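Local coordinates for repressor protein C2 (Enterobacteria phage P22, PDB 2R1J) that binds the OR and OL operators of the phage through this N-terminal helix-turn-helix domain, blocking lytic transcription and keeping the prophage dormant, at residues 7-12 with 61-66; 11-16 with 55-60. All coordinates share one frame; numbering follows the deposited sequence.

Helix 6-17 serves both contacts and the DNA. Contact 1 (7-12 with 61-66) joins its first half to the last helix; contact 2 (11-16 with 55-60) sets its second half against the end of helix 47-56 and the turn that follows. Both are partly buried, with leucines packed inward and arginines that reach carbonyls or phosphates, R9 and R14 themselves being buried, and they merge where L64 CD2 lies 4.2 Å from L57 CD1. Their chemistry differs: in contact 1 an arginine is hydrogen-bonded to carbonyls at a helix end, whereas in contact 2 an arginine lies over a carbonyl without bonding. R11, shared by both, faces the operator.

Contact 1. Residues 7-12 with 61-66; sequences GERIRA and PDYLLK. With nucleotides of chain B.
R9 reaches across to helix 61-66 and takes hold of its last turn. Two of its nitrogens approach the same carbonyl oxygen side-on, R9 NE to L64 O at 2.9 Å and R9 NH2 to L64 O at 3.0 Å. That oxygen lies almost in the guanidinium plane, yet both nitrogens come to it from one face of its carbonyl, above the peptide plane and away from the lone-pair directions. A weak third bond runs from R9 NH2 to L65 O (3.1 Å), and the backbone carbon of K66 lies over one face of the guanidinium. The gathering of carbonyls at this C-terminal helix end should favour a positive charge.

The aliphatic part of R9 is used as well. R9 CD sits over the face of the Y63 ring, 4.0 Å from the centroid, in a CH-pi contact. The bend at chi3 (-76°) then turns the guanidinium away from the ring and down onto the carbonyls, its plane 69° from that of the ring. NH1 is bonded to Q4 O, which further fixes the rotation of the group. Beneath this polar layer I10 CG1 meets L64 CD2 at 4.0 Å, the two side chains set nearly perpendicular, and both residues also rest on L53 of helix 47-56.

The axes of the two segments come within 8.5 Å, their directions 124° apart. On the far side of helix 6-17, R11 NH2 donates to OP1 of DT4 of chain B at 2.7 Å, while its NE forms a salt bridge with E39. P61, D62 and L65 pack on L51 of the second subunit. The first and last helices thus close the five-helix Cro/C1-type DNA-binding domain, one touching operator backbone and the other the dimer partner.

Contact 2. Residues 11-16 with 55-60; sequences RARRKK and KALQCS. With nucleotides of chain B.
A Schellman motif ends helix 47-56, and the turn it makes is what the second half of helix 6-17 packs against. Q58 takes positive phi (60°), sending the chain off toward S60, the N-cap of the next helix, whose OG caps Y63 N. L57, just before the reversal, points at the helix: its CB meets R13 CG at 3.7 Å, and its CD2 reaches the backbone N of R14 at 4.0 Å. The R13 chain passes L57 heading the opposite way. Bent at chi2 (59°), the arginine lays its guanidinium over the turn with L57 O beneath one face; R13 NH2 is 2.8 Å from L57 O, but the angle is too poor for a hydrogen bond. R13 NH1 stands 3.2 Å from Q58 O, again badly aligned, so the attraction is probably that of a positive charge above carbonyls at a helix end.

R14 leaves in another direction. With CG anti to the backbone N (179°) its chain runs toward the operator, where R14 NH1 makes a weak bond to OP1 of DT3 of chain B at 3.3 Å. NE is in a salt bridge with E39 of helix 32-39, and NH1 also bonds I19 O, which together position the group. Helix 21-28, the first helix of the helix-turn-helix, flanks the contact, its L24 touching R14, A56 and L57.

Contact 1. Residues 7-12 with 61-66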
ATOM      1  N   GLY C   7      -9.061  -2.237   9.925  1.00 28.39           N
ATOM      2  CA  GLY C   7      -9.951  -1.113  10.182  1.00 28.79           C
ATOM      3  C   GLY C   7     -10.016  -0.721  11.649  1.00 30.79           C
ATOM      4  O   GLY C   7     -10.157   0.461  11.983  1.00 28.31           O
ATOM      5  N   GLU C   8      -9.911  -1.724  12.520  1.00 31.40           N
ATOM      6  CA  GLU C   8      -9.957  -1.493  13.960  1.00 32.91           C
ATOM      7  C   GLU C   8      -8.692  -0.788  14.416  1.00 31.79           C
ATOM      8  O   GLU C   8      -8.742   0.089  15.291  1.00 32.56           O
ATOM      9  CB  GLU C   8     -10.149  -2.835  14.688  1.00 33.61           C
ATOM     10  CG  GLU C   8     -11.590  -3.348  14.603  1.00 37.67           C
ATOM     11  CD  GLU C   8     -11.757  -4.813  15.027  1.00 40.84           C
ATOM     12  OE1 GLU C   8     -12.885  -5.188  15.401  1.00 42.99           O
ATOM     13  OE2 GLU C   8     -10.778  -5.588  14.966  1.00 43.03           O
ATOM     14  N   ARG C   9      -7.556  -1.161  13.833  1.00 30.63           N
ATOM     15  CA  ARG C   9      -6.293  -0.528  14.176  1.00 30.56           C
ATOM     16  C   ARG C   9      -6.263   0.907  13.668  1.00 31.42           C
ATOM     17  O   ARG C   9      -5.648   1.786  14.275  1.00 32.20           O
ATOM     18  CB  ARG C   9      -5.127  -1.322  13.594  1.00 31.46           C
ATOM     19  CG  ARG C   9      -4.901  -2.638  14.326  1.00 31.89           C
ATOM     20  CD  ARG C   9      -3.654  -3.367  13.838  1.00 33.00           C
ATOM     21  NE  ARG C   9      -3.855  -4.021  12.545  1.00 33.11           N
ATOM     22  CZ  ARG C   9      -4.448  -5.200  12.376  1.00 35.28           C
ATOM     23  NH1 ARG C   9      -4.916  -5.885  13.422  1.00 36.10           N
ATOM     24  NH2 ARG C   9      -4.565  -5.709  11.149  1.00 35.20           N
ATOM     25  N   ILE C  10      -6.937   1.144  12.549  1.00 29.59           N
ATOM     26  CA  ILE C  10      -6.999   2.481  11.987  1.00 28.68           C
ATOM     27  C   ILE C  10      -7.811   3.393  12.904  1.00 29.38           C
ATOM     28  O   ILE C  10      -7.353   4.494  13.247  1.00 29.55           O
ATOM     29  CB  ILE C  10      -7.645   2.451  10.568  1.00 28.24           C
ATOM     30  CG1 ILE C  10      -6.671   1.781   9.585  1.00 27.65           C
ATOM     31  CG2 ILE C  10      -7.939   3.850  10.081  1.00 29.06           C
ATOM     32  CD1 ILE C  10      -7.249   1.645   8.165  1.00 27.03           C
ATOM     33  N   ARG C  11      -8.994   2.936  13.310  1.00 28.08           N
ATOM     34  CA  ARG C  11      -9.848   3.758  14.161  1.00 30.03           C
ATOM     35  C   ARG C  11      -9.181   4.001  15.503  1.00 31.47           C
ATOM     36  O   ARG C  11      -9.131   5.135  15.957  1.00 30.97           O
ATOM     37  CB  ARG C  11     -11.233   3.121  14.339  1.00 30.42           C
ATOM     38  CG  ARG C  11     -12.130   3.834  15.345  1.00 31.09           C
ATOM     39  CD  ARG C  11     -13.558   3.333  15.268  1.00 33.09           C
ATOM     40  NE  ARG C  11     -14.204   3.790  14.036  1.00 34.50           N
ATOM     41  CZ  ARG C  11     -15.411   3.412  13.626  1.00 35.11           C
ATOM     42  NH1 ARG C  11     -16.130   2.561  14.348  1.00 35.59           N
ATOM     43  NH2 ARG C  11     -15.895   3.877  12.477  1.00 35.56           N
ATOM     44  N   ALA C  12      -8.645   2.958  16.130  1.00 31.87           N
ATOM     45  CA  ALA C  12      -8.009   3.169  17.430  1.00 33.38           C
ATOM     46  C   ALA C  12      -6.881   4.188  17.336  1.00 34.10           C
ATOM     47  O   ALA C  12      -6.724   5.049  18.207  1.00 33.66           O
ATOM     48  CB  ALA C  12      -7.488   1.865  17.990  1.00 33.85           C
ATOM     49  N   PRO C  61       2.999   0.723   7.706  1.00 32.14           N
ATOM     50  CA  PRO C  61       1.900   0.133   6.925  1.00 31.92           C
ATOM     51  C   PRO C  61       1.687  -1.313   7.407  1.00 31.72           C
ATOM     52  O   PRO C  61       0.574  -1.823   7.427  1.00 31.42           O
ATOM     53  CB  PRO C  61       2.436   0.147   5.491  1.00 31.11           C
ATOM     54  CG  PRO C  61       3.438   1.244   5.475  1.00 32.74           C
ATOM     55  CD  PRO C  61       4.110   1.140   6.834  1.00 31.42           C
ATOM     56  N   ASP C  62       2.788  -1.972   7.755  1.00 32.66           N
ATOM     57  CA  ASP C  62       2.750  -3.345   8.240  1.00 34.22           C
ATOM     58  C   ASP C  62       1.913  -3.463   9.507  1.00 34.30           C
ATOM     59  O   ASP C  62       1.164  -4.421   9.673  1.00 34.33           O
ATOM     60  CB  ASP C  62       4.163  -3.809   8.517  1.00 36.68           C
ATOM     61  CG  ASP C  62       5.058  -3.620   7.320  1.00 39.11           C
ATOM     62  OD1 ASP C  62       5.089  -4.548   6.483  1.00 39.47           O
ATOM     63  OD2 ASP C  62       5.694  -2.531   7.207  1.00 40.45           O
ATOM     64  N   TYR C  63       2.044  -2.493  10.412  1.00 33.53           N
ATOM     65  CA  TYR C  63       1.251  -2.549  11.629  1.00 32.67           C
ATOM     66  C   TYR C  63      -0.232  -2.470  11.295  1.00 31.87           C
ATOM     67  O   TYR C  63      -1.035  -3.224  11.829  1.00 31.58           O
ATOM     68  CB  TYR C  63       1.628  -1.413  12.596  1.00 33.71           C
ATOM     69  CG  TYR C  63       0.629  -1.267  13.724  1.00 34.89           C
ATOM     70  CD1 TYR C  63       0.529  -2.235  14.737  1.00 34.97           C
ATOM     71  CD2 TYR C  63      -0.277  -0.215  13.734  1.00 34.30           C
ATOM     72  CE1 TYR C  63      -0.465  -2.150  15.726  1.00 35.79           C
ATOM     73  CE2 TYR C  63      -1.267  -0.122  14.708  1.00 34.86           C
ATOM     74  CZ  TYR C  63      -1.357  -1.092  15.700  1.00 36.02           C
ATOM     75  OH  TYR C  63      -2.353  -1.003  16.646  1.00 36.22           O
ATOM     76  N   LEU C  64      -0.612  -1.544  10.417  1.00 30.47           N
ATOM     77  CA  LEU C  64      -2.018  -1.435  10.050  1.00 30.04           C
ATOM     78  C   LEU C  64      -2.518  -2.713   9.387  1.00 29.51           C
ATOM     79  O   LEU C  64      -3.566  -3.234   9.742  1.00 29.76           O
ATOM     80  CB  LEU C  64      -2.249  -0.246   9.096  1.00 29.98           C
ATOM     81  CG  LEU C  64      -2.013   1.135   9.724  1.00 28.81           C
ATOM     82  CD1 LEU C  64      -2.229   2.236   8.685  1.00 28.82           C
ATOM     83  CD2 LEU C  64      -2.962   1.311  10.895  1.00 29.65           C
ATOM     84  N   LEU C  65      -1.753  -3.223   8.434  1.00 31.32           N
ATOM     85  CA  LEU C  65      -2.157  -4.427   7.702  1.00 32.55           C
ATOM     86  C   LEU C  65      -2.272  -5.717   8.511  1.00 34.56           C
ATOM     87  O   LEU C  65      -3.266  -6.435   8.398  1.00 34.21           O
ATOM     88  CB  LEU C  65      -1.195  -4.679   6.546  1.00 31.44           C
ATOM     89  CG  LEU C  65      -1.336  -3.830   5.276  1.00 31.25           C
ATOM     90  CD1 LEU C  65      -0.146  -4.107   4.333  1.00 31.39           C
ATOM     91  CD2 LEU C  65      -2.667  -4.173   4.583  1.00 30.04           C
ATOM     92  N   LYS C  66      -1.264  -6.015   9.319  1.00 36.79           N
ATOM     93  CA  LYS C  66      -1.276  -7.265  10.072  1.00 40.38           C
ATOM     94  C   LYS C  66      -1.128  -7.125  11.583  1.00 41.63           C
ATOM     95  O   LYS C  66      -1.333  -8.092  12.323  1.00 41.75           O
ATOM     96  CB  LYS C  66      -0.179  -8.182   9.529  1.00 42.11           C
ATOM     97  CG  LYS C  66      -0.305  -8.426   8.024  1.00 44.04           C
ATOM     98  CD  LYS C  66       0.891  -9.197   7.475  1.00 46.93           C
ATOM     99  CE  LYS C  66       0.871  -9.246   5.949  1.00 47.41           C
ATOM    100  NZ  LYS C  66      -0.355  -9.901   5.403  1.00 48.33           N
TER
ATOM    101  P    DT B   4     -18.703   5.261  11.200  1.00 31.60           P
ATOM    102  OP1  DT B   4     -18.564   4.150  12.167  1.00 31.08           O
ATOM    103  OP2  DT B   4     -17.542   5.582  10.314  1.00 30.19           O
ATOM    104  O5'  DT B   4     -20.000   4.955  10.338  1.00 30.80           O
ATOM    105  C5'  DT B   4     -21.263   4.835  10.996  1.00 32.52           C
ATOM    106  C4'  DT B   4     -22.388   4.664  10.004  1.00 32.92           C
ATOM    107  O4'  DT B   4     -22.610   5.883   9.267  1.00 31.70           O
ATOM    108  C3'  DT B   4     -22.227   3.556   8.963  1.00 33.59           C
ATOM    109  O3'  DT B   4     -23.487   2.895   8.875  1.00 36.09           O
ATOM    110  C2'  DT B   4     -21.921   4.315   7.680  1.00 32.70           C
ATOM    111  C1'  DT B   4     -22.712   5.594   7.874  1.00 31.77           C
ATOM    112  N1   DT B   4     -22.236   6.789   7.157  1.00 27.75           N
ATOM    113  C2   DT B   4     -23.144   7.513   6.400  1.00 26.53           C
ATOM    114  O2   DT B   4     -24.284   7.142   6.176  1.00 29.26           O
ATOM    115  N3   DT B   4     -22.664   8.693   5.903  1.00 26.28           N
ATOM    116  C4   DT B   4     -21.392   9.201   6.058  1.00 25.83           C
ATOM    117  O4   DT B   4     -21.120  10.299   5.604  1.00 27.70           O
ATOM    118  C5   DT B   4     -20.469   8.362   6.788  1.00 26.24           C
ATOM    119  C7   DT B   4     -19.054   8.811   6.945  1.00 27.78           C
ATOM    120  C6   DT B   4     -20.928   7.205   7.295  1.00 26.73           C
TER

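Contact 2. Residues 11-16 with 55-60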
ATOM      1  N   ARG C  11      -8.994   2.936  13.310  1.00 28.08           N
ATOM      2  CA  ARG C  11      -9.848   3.758  14.161  1.00 30.03           C
ATOM      3  C   ARG C  11      -9.181   4.001  15.503  1.00 31.47           C
ATOM      4  O   ARG C  11      -9.131   5.135  15.957  1.00 30.97           O
ATOM      5  CB  ARG C  11     -11.233   3.121  14.339  1.00 30.42           C
ATOM      6  CG  ARG C  11     -12.130   3.834  15.345  1.00 31.09           C
ATOM      7  CD  ARG C  11     -13.558   3.333  15.268  1.00 33.09           C
ATOM      8  NE  ARG C  11     -14.204   3.790  14.036  1.00 34.50           N
ATOM      9  CZ  ARG C  11     -15.411   3.412  13.626  1.00 35.11           C
ATOM     10  NH1 ARG C  11     -16.130   2.561  14.348  1.00 35.59           N
ATOM     11  NH2 ARG C  11     -15.895   3.877  12.477  1.00 35.56           N
ATOM     12  N   ALA C  12      -8.645   2.958  16.130  1.00 31.87           N
ATOM     13  CA  ALA C  12      -8.009   3.169  17.430  1.00 33.38           C
ATOM     14  C   ALA C  12      -6.881   4.188  17.336  1.00 34.10           C
ATOM     15  O   ALA C  12      -6.724   5.049  18.207  1.00 33.66           O
ATOM     16  CB  ALA C  12      -7.488   1.865  17.990  1.00 33.85           C
ATOM     17  N   ARG C  13      -6.098   4.109  16.269  1.00 34.21           N
ATOM     18  CA  ARG C  13      -4.983   5.021  16.083  1.00 35.75           C
ATOM     19  C   ARG C  13      -5.471   6.454  15.876  1.00 34.83           C
ATOM     20  O   ARG C  13      -4.859   7.412  16.369  1.00 34.30           O
ATOM     21  CB  ARG C  13      -4.143   4.547  14.897  1.00 38.13           C
ATOM     22  CG  ARG C  13      -2.678   4.850  14.999  1.00 43.10           C
ATOM     23  CD  ARG C  13      -2.091   4.200  16.233  1.00 46.19           C
ATOM     24  NE  ARG C  13      -0.656   4.424  16.334  1.00 50.33           N
ATOM     25  CZ  ARG C  13      -0.087   5.623  16.434  1.00 51.51           C
ATOM     26  NH1 ARG C  13       1.234   5.729  16.522  1.00 52.29           N
ATOM     27  NH2 ARG C  13      -0.838   6.717  16.447  1.00 52.87           N
ATOM     28  N   ARG C  14      -6.577   6.609  15.150  1.00 32.91           N
ATOM     29  CA  ARG C  14      -7.144   7.928  14.907  1.00 33.31           C
ATOM     30  C   ARG C  14      -7.648   8.530  16.234  1.00 33.65           C
ATOM     31  O   ARG C  14      -7.414   9.708  16.504  1.00 33.14           O
ATOM     32  CB  ARG C  14      -8.301   7.846  13.913  1.00 32.82           C
ATOM     33  CG  ARG C  14      -8.946   9.201  13.639  1.00 32.77           C
ATOM     34  CD  ARG C  14      -9.985   9.133  12.536  1.00 33.03           C
ATOM     35  NE  ARG C  14     -11.085   8.214  12.832  1.00 32.00           N
ATOM     36  CZ  ARG C  14     -12.085   8.478  13.663  1.00 31.42           C
ATOM     37  NH1 ARG C  14     -12.130   9.653  14.298  1.00 29.72           N
ATOM     38  NH2 ARG C  14     -13.042   7.575  13.851  1.00 30.82           N
ATOM     39  N   LYS C  15      -8.349   7.724  17.031  1.00 33.13           N
ATOM     40  CA  LYS C  15      -8.870   8.162  18.331  1.00 35.47           C
ATOM     41  C   LYS C  15      -7.717   8.674  19.201  1.00 36.47           C
ATOM     42  O   LYS C  15      -7.868   9.649  19.926  1.00 35.16           O
ATOM     43  CB  LYS C  15      -9.534   7.007  19.076  1.00 36.33           C
ATOM     44  CG  LYS C  15     -10.605   6.264  18.328  1.00 40.28           C
ATOM     45  CD  LYS C  15     -11.810   7.120  18.112  1.00 41.94           C
ATOM     46  CE  LYS C  15     -13.067   6.296  18.288  1.00 43.69           C
ATOM     47  NZ  LYS C  15     -14.265   7.172  18.455  1.00 45.14           N
ATOM     48  N   LYS C  16      -6.574   8.008  19.127  1.00 37.43           N
ATOM     49  CA  LYS C  16      -5.398   8.405  19.901  1.00 39.67           C
ATOM     50  C   LYS C  16      -4.937   9.819  19.531  1.00 40.57           C
ATOM     51  O   LYS C  16      -4.579  10.616  20.408  1.00 39.19           O
ATOM     52  CB  LYS C  16      -4.266   7.402  19.654  1.00 40.83           C
ATOM     53  CG  LYS C  16      -3.530   6.936  20.890  1.00 43.57           C
ATOM     54  CD  LYS C  16      -4.456   6.221  21.857  1.00 44.22           C
ATOM     55  CE  LYS C  16      -3.709   5.739  23.102  1.00 45.35           C
ATOM     56  NZ  LYS C  16      -4.634   5.196  24.150  1.00 43.93           N
ATOM     57  N   LYS C  55       1.642   7.317   7.494  1.00 31.28           N
ATOM     58  CA  LYS C  55       2.363   8.519   7.926  1.00 31.68           C
ATOM     59  C   LYS C  55       1.461   9.395   8.804  1.00 31.91           C
ATOM     60  O   LYS C  55       1.877   9.847   9.880  1.00 32.29           O
ATOM     61  CB  LYS C  55       2.865   9.305   6.719  1.00 33.51           C
ATOM     62  CG  LYS C  55       3.975   8.585   6.006  1.00 36.23           C
ATOM     63  CD  LYS C  55       4.392   9.284   4.747  1.00 38.93           C
ATOM     64  CE  LYS C  55       5.514   8.500   4.089  1.00 41.30           C
ATOM     65  NZ  LYS C  55       5.142   7.052   3.913  1.00 42.21           N
ATOM     66  N   ALA C  56       0.227   9.621   8.372  1.00 30.03           N
ATOM     67  CA  ALA C  56      -0.710  10.434   9.155  1.00 30.55           C
ATOM     68  C   ALA C  56      -0.964   9.854  10.543  1.00 31.47           C
ATOM     69  O   ALA C  56      -1.128  10.605  11.512  1.00 31.78           O
ATOM     70  CB  ALA C  56      -2.044  10.583   8.402  1.00 31.73           C
ATOM     71  N   LEU C  57      -0.987   8.528  10.652  1.00 30.93           N
ATOM     72  CA  LEU C  57      -1.236   7.872  11.937  1.00 32.12           C
ATOM     73  C   LEU C  57       0.044   7.556  12.702  1.00 33.24           C
ATOM     74  O   LEU C  57      -0.008   6.938  13.749  1.00 34.63           O
ATOM     75  CB  LEU C  57      -2.040   6.587  11.744  1.00 31.32           C
ATOM     76  CG  LEU C  57      -3.437   6.748  11.133  1.00 29.92           C
ATOM     77  CD1 LEU C  57      -4.104   5.368  10.992  1.00 30.84           C
ATOM     78  CD2 LEU C  57      -4.284   7.661  12.016  1.00 30.85           C
ATOM     79  N   GLN C  58       1.182   7.946  12.148  1.00 34.58           N
ATOM     80  CA  GLN C  58       2.482   7.745  12.792  1.00 37.01           C
ATOM     81  C   GLN C  58       2.839   6.290  13.085  1.00 37.95           C
ATOM     82  O   GLN C  58       3.325   5.961  14.165  1.00 38.28           O
ATOM     83  CB  GLN C  58       2.531   8.571  14.087  1.00 38.04           C
ATOM     84  CG  GLN C  58       2.074   9.997  13.869  1.00 39.65           C
ATOM     85  CD  GLN C  58       2.063  10.838  15.133  1.00 41.66           C
ATOM     86  OE1 GLN C  58       1.637  11.990  15.109  1.00 42.25           O
ATOM     87  NE2 GLN C  58       2.536  10.271  16.237  1.00 42.47           N
ATOM     88  N   CYS C  59       2.616   5.409  12.118  1.00 37.15           N
ATOM     89  CA  CYS C  59       2.942   4.013  12.321  1.00 36.53           C
ATOM     90  C   CYS C  59       3.356   3.393  10.995  1.00 36.67           C
ATOM     91  O   CYS C  59       3.368   4.065   9.968  1.00 37.89           O
ATOM     92  CB  CYS C  59       1.741   3.274  12.901  1.00 36.41           C
ATOM     93  SG  CYS C  59       0.276   3.258  11.818  1.00 37.86           S
ATOM     94  N   SER C  60       3.696   2.113  11.000  1.00 35.51           N
ATOM     95  CA  SER C  60       4.102   1.485   9.751  1.00 34.24           C
ATOM     96  C   SER C  60       2.896   0.879   9.031  1.00 32.63           C
ATOM     97  O   SER C  60       1.876   0.572   9.648  1.00 31.81           O
ATOM     98  CB  SER C  60       5.131   0.380  10.012  1.00 33.77           C
ATOM     99  OG  SER C  60       4.502  -0.756  10.578  1.00 34.78           O
TER
ATOM    100  P    DT B   4     -18.703   5.261  11.200  1.00 31.60           P
ATOM    101  OP1  DT B   4     -18.564   4.150  12.167  1.00 31.08           O
ATOM    102  OP2  DT B   4     -17.542   5.582  10.314  1.00 30.19           O
ATOM    103  O5'  DT B   4     -20.000   4.955  10.338  1.00 30.80           O
ATOM    104  C5'  DT B   4     -21.263   4.835  10.996  1.00 32.52           C
ATOM    105  C4'  DT B   4     -22.388   4.664  10.004  1.00 32.92           C
ATOM    106  O4'  DT B   4     -22.610   5.883   9.267  1.00 31.70           O
ATOM    107  C3'  DT B   4     -22.227   3.556   8.963  1.00 33.59           C
ATOM    108  O3'  DT B   4     -23.487   2.895   8.875  1.00 36.09           O
ATOM    109  C2'  DT B   4     -21.921   4.315   7.680  1.00 32.70           C
ATOM    110  C1'  DT B   4     -22.712   5.594   7.874  1.00 31.77           C
ATOM    111  N1   DT B   4     -22.236   6.789   7.157  1.00 27.75           N
ATOM    112  C2   DT B   4     -23.144   7.513   6.400  1.00 26.53           C
ATOM    113  O2   DT B   4     -24.284   7.142   6.176  1.00 29.26           O
ATOM    114  N3   DT B   4     -22.664   8.693   5.903  1.00 26.28           N
ATOM    115  C4   DT B   4     -21.392   9.201   6.058  1.00 25.83           C
ATOM    116  O4   DT B   4     -21.120  10.299   5.604  1.00 27.70           O
ATOM    117  C5   DT B   4     -20.469   8.362   6.788  1.00 26.24           C
ATOM    118  C7   DT B   4     -19.054   8.811   6.945  1.00 27.78           C
ATOM    119  C6   DT B   4     -20.928   7.205   7.295  1.00 26.73           C
ATOM    120  P    DT B   3     -16.096  11.332  13.428  1.00 40.83           P
ATOM    121  OP1  DT B   3     -15.339  10.546  14.429  1.00 41.19           O
ATOM    122  OP2  DT B   3     -15.374  12.083  12.383  1.00 41.51           O
ATOM    123  O5'  DT B   3     -17.179  10.373  12.764  1.00 38.71           O
ATOM    124  C5'  DT B   3     -18.020   9.595  13.600  1.00 35.91           C
ATOM    125  C4'  DT B   3     -19.055   8.838  12.800  1.00 33.15           C
ATOM    126  O4'  DT B   3     -19.958   9.746  12.123  1.00 31.21           O
ATOM    127  C3'  DT B   3     -18.558   7.847  11.737  1.00 32.00           C
ATOM    128  O3'  DT B   3     -19.149   6.578  12.024  1.00 31.86           O
ATOM    129  C2'  DT B   3     -19.106   8.416  10.434  1.00 31.05           C
ATOM    130  C1'  DT B   3     -20.349   9.144  10.900  1.00 31.85           C
ATOM    131  N1   DT B   3     -20.855  10.205  10.009  1.00 30.78           N
ATOM    132  C2   DT B   3     -22.119  10.073   9.477  1.00 29.14           C
ATOM    133  O2   DT B   3     -22.831   9.108   9.674  1.00 31.29           O
ATOM    134  N3   DT B   3     -22.522  11.118   8.695  1.00 29.16           N
ATOM    135  C4   DT B   3     -21.810  12.258   8.391  1.00 29.55           C
ATOM    136  O4   DT B   3     -22.321  13.128   7.671  1.00 33.09           O
ATOM    137  C5   DT B   3     -20.487  12.326   8.965  1.00 30.57           C
ATOM    138  C7   DT B   3     -19.624  13.519   8.677  1.00 31.22           C
ATOM    139  C6   DT B   3     -20.079  11.308   9.734  1.00 29.95           C
TER